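PDB 3BS3: putative DNA-binding protein from Bacteroides fragilis, which probably binds DNA through a helix-turn-helix domain of the XRE family. Local coordinates for residues G34-E37 / N38-S41; Q49-L52 / D53-V56. All coordinates share one frame; numbering follows the deposited sequence. Where two conformers were deposited one is given.

Contact 1. Residues G34-E37 / N38-S41; sequences GKSE and NTIS. With SO4 (sulfate ion), chain B.
Ser36 and Thr39 meet in a local contact at the start of helix 37-44, on the surface of the domain, where the chain leaves helix 26-33 and turns into the next helix. Ser36 is the N-cap residue. Its OG lies 3.0 Å from Thr39 OG1 and also close to sulfate O3, though its bond there is not settled. Thr39 OG1 donates to sulfate O3 over 2.7 Å, while the backbone N-H of Ser36 reaches that oxygen at 2.9 Å in an almost straight line (174°). Thr39 can do this because OG1 stands anti to its own carbonyl carbon (chi1 -64°); its methyl CG2 comes only within 4.3 Å of Lys35 CD. This is the turn of the helix-turn-helix: Gly34 ends helix 26-33 in a Schellman motif, and helix 37-44 corresponds to the recognition helix of XRE-family proteins and probably serves as one. The sulfate probably came from the crystallisation liquor; an anion held here could mimic a DNA phosphate, though this is not established. Behind the cap, Ser41 N bonds to Glu37 O at 2.8 Å, and Ile40 N makes a weak bond to Ser36 O at 3.4 Å. Ile40, on the buried side, packs against Asn26, Leu29 and Ala30 of helix 26-33.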
# COMPACT_ATOMS: atom_id res chain seq x y z
N GLY A 34 8.20 4.27 -14.41
CA GLY A 34 9.16 3.25 -14.85
C GLY A 34 8.62 1.85 -14.61
O GLY A 34 9.39 0.92 -14.30
N LYS A 35 7.31 1.69 -14.77
CA LYS A 35 6.66 0.39 -14.60
C LYS A 35 5.97 -0.02 -15.90
O LYS A 35 5.76 0.82 -16.79
CB LYS A 35 5.66 0.44 -13.46
CG LYS A 35 6.32 0.79 -12.13
CD LYS A 35 5.56 0.28 -10.96
CE LYS A 35 6.31 0.58 -9.69
NZ LYS A 35 7.45 -0.35 -9.47
N SER A 36 5.62 -1.30 -16.01
CA SER A 36 4.95 -1.79 -17.22
C SER A 36 3.52 -1.27 -17.23
O SER A 36 2.94 -1.00 -16.18
CB SER A 36 4.97 -3.32 -17.30
OG SER A 36 4.14 -3.87 -16.29
N GLU A 37 2.94 -1.10 -18.43
CA GLU A 37 1.55 -0.70 -18.51
C GLU A 37 0.64 -1.77 -17.90
O GLU A 37 -0.40 -1.43 -17.31
CB GLU A 37 1.13 -0.37 -19.94
CG GLU A 37 -0.21 0.35 -20.00
CD GLU A 37 -0.64 0.74 -21.40
OE1 GLU A 37 0.17 0.60 -22.34
OE2 GLU A 37 -1.79 1.19 -21.55
N ASN A 38 1.04 -3.03 -18.02
CA ASN A 38 0.30 -4.14 -17.41
C ASN A 38 0.17 -3.95 -15.89
O ASN A 38 -0.91 -4.13 -15.32
CB ASN A 38 0.96 -5.48 -17.68
CG ASN A 38 0.14 -6.66 -17.16
OD1 ASN A 38 -1.03 -6.82 -17.52
ND2 ASN A 38 0.74 -7.49 -16.31
N THR A 39 1.29 -3.63 -15.24
CA THR A 39 1.28 -3.37 -13.79
C THR A 39 0.26 -2.29 -13.43
O THR A 39 -0.55 -2.49 -12.53
CB THR A 39 2.68 -3.03 -13.25
OG1 THR A 39 3.55 -4.15 -13.41
CG2 THR A 39 2.63 -2.72 -11.76
N ILE A 40 0.29 -1.15 -14.13
CA ILE A 40 -0.65 -0.05 -13.85
C ILE A 40 -2.08 -0.49 -14.11
O ILE A 40 -2.98 -0.20 -13.33
CB ILE A 40 -0.33 1.18 -14.74
CG1 ILE A 40 1.08 1.70 -14.44
CG2 ILE A 40 -1.38 2.28 -14.60
CD1 ILE A 40 1.36 1.96 -13.01
N SER A 41 -2.29 -1.21 -15.21
CA SER A 41 -3.64 -1.66 -15.55
C SER A 41 -4.20 -2.56 -14.45
O SER A 41 -5.38 -2.47 -14.13
CB SER A 41 -3.68 -2.37 -16.92
OG SER A 41 -3.14 -3.68 -16.86
S SO4 B . 7.14 -3.52 -13.03
O1 SO4 B . 7.88 -4.68 -13.52
O2 SO4 B . 8.04 -2.37 -12.99
O3 SO4 B . 6.02 -3.25 -13.93
O4 SO4 B . 6.64 -3.80 -11.69

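Contact 2. Residues Q49-L52 / D53-V56; sequences QPSL and DMLV
The N-terminal cap of helix 52-62 is built by Ser51, whose hydroxyl takes part in two hydrogen bonds with the first turn. Ser51 OG accepts the backbone N-H of Met54 at 3.3 Å, the capping bond, and gives its own proton to Asp53 OD1 at 2.6 Å. The second bond meets the carboxylate from above, 57° out of its plane. Asp53 reaches back because its CG sits between the backbone N and the carbonyl carbon (chi1 57°), which folds the acid over the start of the helix; its negative charge there would suit the positive end of the helix dipole. The backbone follows at once, with Leu55 N bonded to Ser51 O at 3.0 Å. In the helix-turn-helix domain this cap begins the helix after 37-44, and Pro50 carries the chain into it. The proline ring packs its CG on Leu55 CD1 at 3.6 Å and its CB on Met54 CB at 3.9 Å, while Trp43 of helix 37-44 touches both Pro50 and Met54. Met54, a selenomethionine, runs extended beyond CG in the conformer given and lays its SE 3.7 Å from Ser51 OG. The second subunit hydrogen-bonds to the backbone of Pro50 and Leu52.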
# COMPACT_ATOMS: atom_id res chain seq x y z
N GLN A 49 -2.11 -4.52 -6.23
CA GLN A 49 -2.08 -3.26 -5.48
C GLN A 49 -0.67 -2.70 -5.35
O GLN A 49 0.28 -3.47 -5.17
CB GLN A 49 -2.65 -3.49 -4.06
CG GLN A 49 -4.09 -3.99 -3.99
CD GLN A 49 -5.10 -2.99 -4.55
OE1 GLN A 49 -4.80 -1.81 -4.68
NE2 GLN A 49 -6.29 -3.48 -4.89
N PRO A 50 -0.54 -1.37 -5.41
CA PRO A 50 0.73 -0.68 -5.19
C PRO A 50 1.12 -0.75 -3.71
O PRO A 50 0.24 -0.90 -2.84
CB PRO A 50 0.42 0.75 -5.58
CG PRO A 50 -1.08 0.91 -5.28
CD PRO A 50 -1.65 -0.42 -5.66
N SER A 51 2.42 -0.66 -3.45
CA SER A 51 2.91 -0.46 -2.08
C SER A 51 2.57 0.97 -1.66
O SER A 51 2.26 1.82 -2.51
CB SER A 51 4.42 -0.67 -2.05
OG SER A 51 5.06 0.39 -2.74
N LEU A 52 2.65 1.26 -0.35
CA LEU A 52 2.32 2.62 0.10
C LEU A 52 3.23 3.69 -0.53
O LEU A 52 2.75 4.77 -0.86
CB LEU A 52 2.35 2.72 1.63
CG LEU A 52 1.36 1.86 2.41
CD1 LEU A 52 1.51 2.13 3.90
CD2 LEU A 52 -0.07 2.20 1.97
N ASP A 53 4.52 3.39 -0.68
CA ASP A 53 5.43 4.37 -1.30
C ASP A 53 5.11 4.60 -2.78
O ASP A 53 5.21 5.72 -3.27
CB ASP A 53 6.91 4.02 -1.11
CG ASP A 53 7.24 2.66 -1.64
OD1 ASP A 53 6.68 1.68 -1.10
OD2 ASP A 53 8.07 2.57 -2.57
N MSE A 54 4.74 3.54 -3.49
CA MSE A 54 4.29 3.70 -4.88
C MSE A 54 3.03 4.55 -4.97
O MSE A 54 2.89 5.36 -5.87
CB MSE A 54 4.01 2.36 -5.53
CG MSE A 54 5.23 1.51 -5.71
SE MSE A 54 4.68 -0.23 -6.34
CE MSE A 54 6.27 -1.22 -5.75
N LEU A 55 2.11 4.35 -4.03
CA LEU A 55 0.89 5.15 -3.99
C LEU A 55 1.20 6.63 -3.81
O LEU A 55 0.59 7.49 -4.47
CB LEU A 55 -0.05 4.62 -2.89
CG LEU A 55 -1.56 4.88 -3.02
CD1 LEU A 55 -2.13 4.14 -4.19
CD2 LEU A 55 -2.20 4.34 -1.77
N VAL A 56 2.16 6.93 -2.94
CA VAL A 56 2.61 8.31 -2.76
C VAL A 56 3.16 8.90 -4.07
O VAL A 56 2.85 10.07 -4.41
CB VAL A 56 3.66 8.45 -1.62
CG1 VAL A 56 4.29 9.86 -1.61
CG2 VAL A 56 3.00 8.16 -0.28

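Overall arrangement
Both contacts have a serine at the N-cap position of a helix, yet the two serines are used differently. Contact 1 lies on the surface and opens helix 37-44, with its cap turned to a bound anion; contact 2, partly buried, opens helix 52-62, and there the cap is satisfied within the chain by an acid and a backbone N-H. Polar groups dominate the first, whereas proline and leucine give the second an apolar flank. The other subunit touches only contact 2. The centres of the two contacts are about 13 Å apart, and the two meet where Lys35 CE packs on Met54 SE at 3.8 Å in the conformer given for Met54. Helix 37-44, opened at contact 1, reaches contact 2 through Trp43.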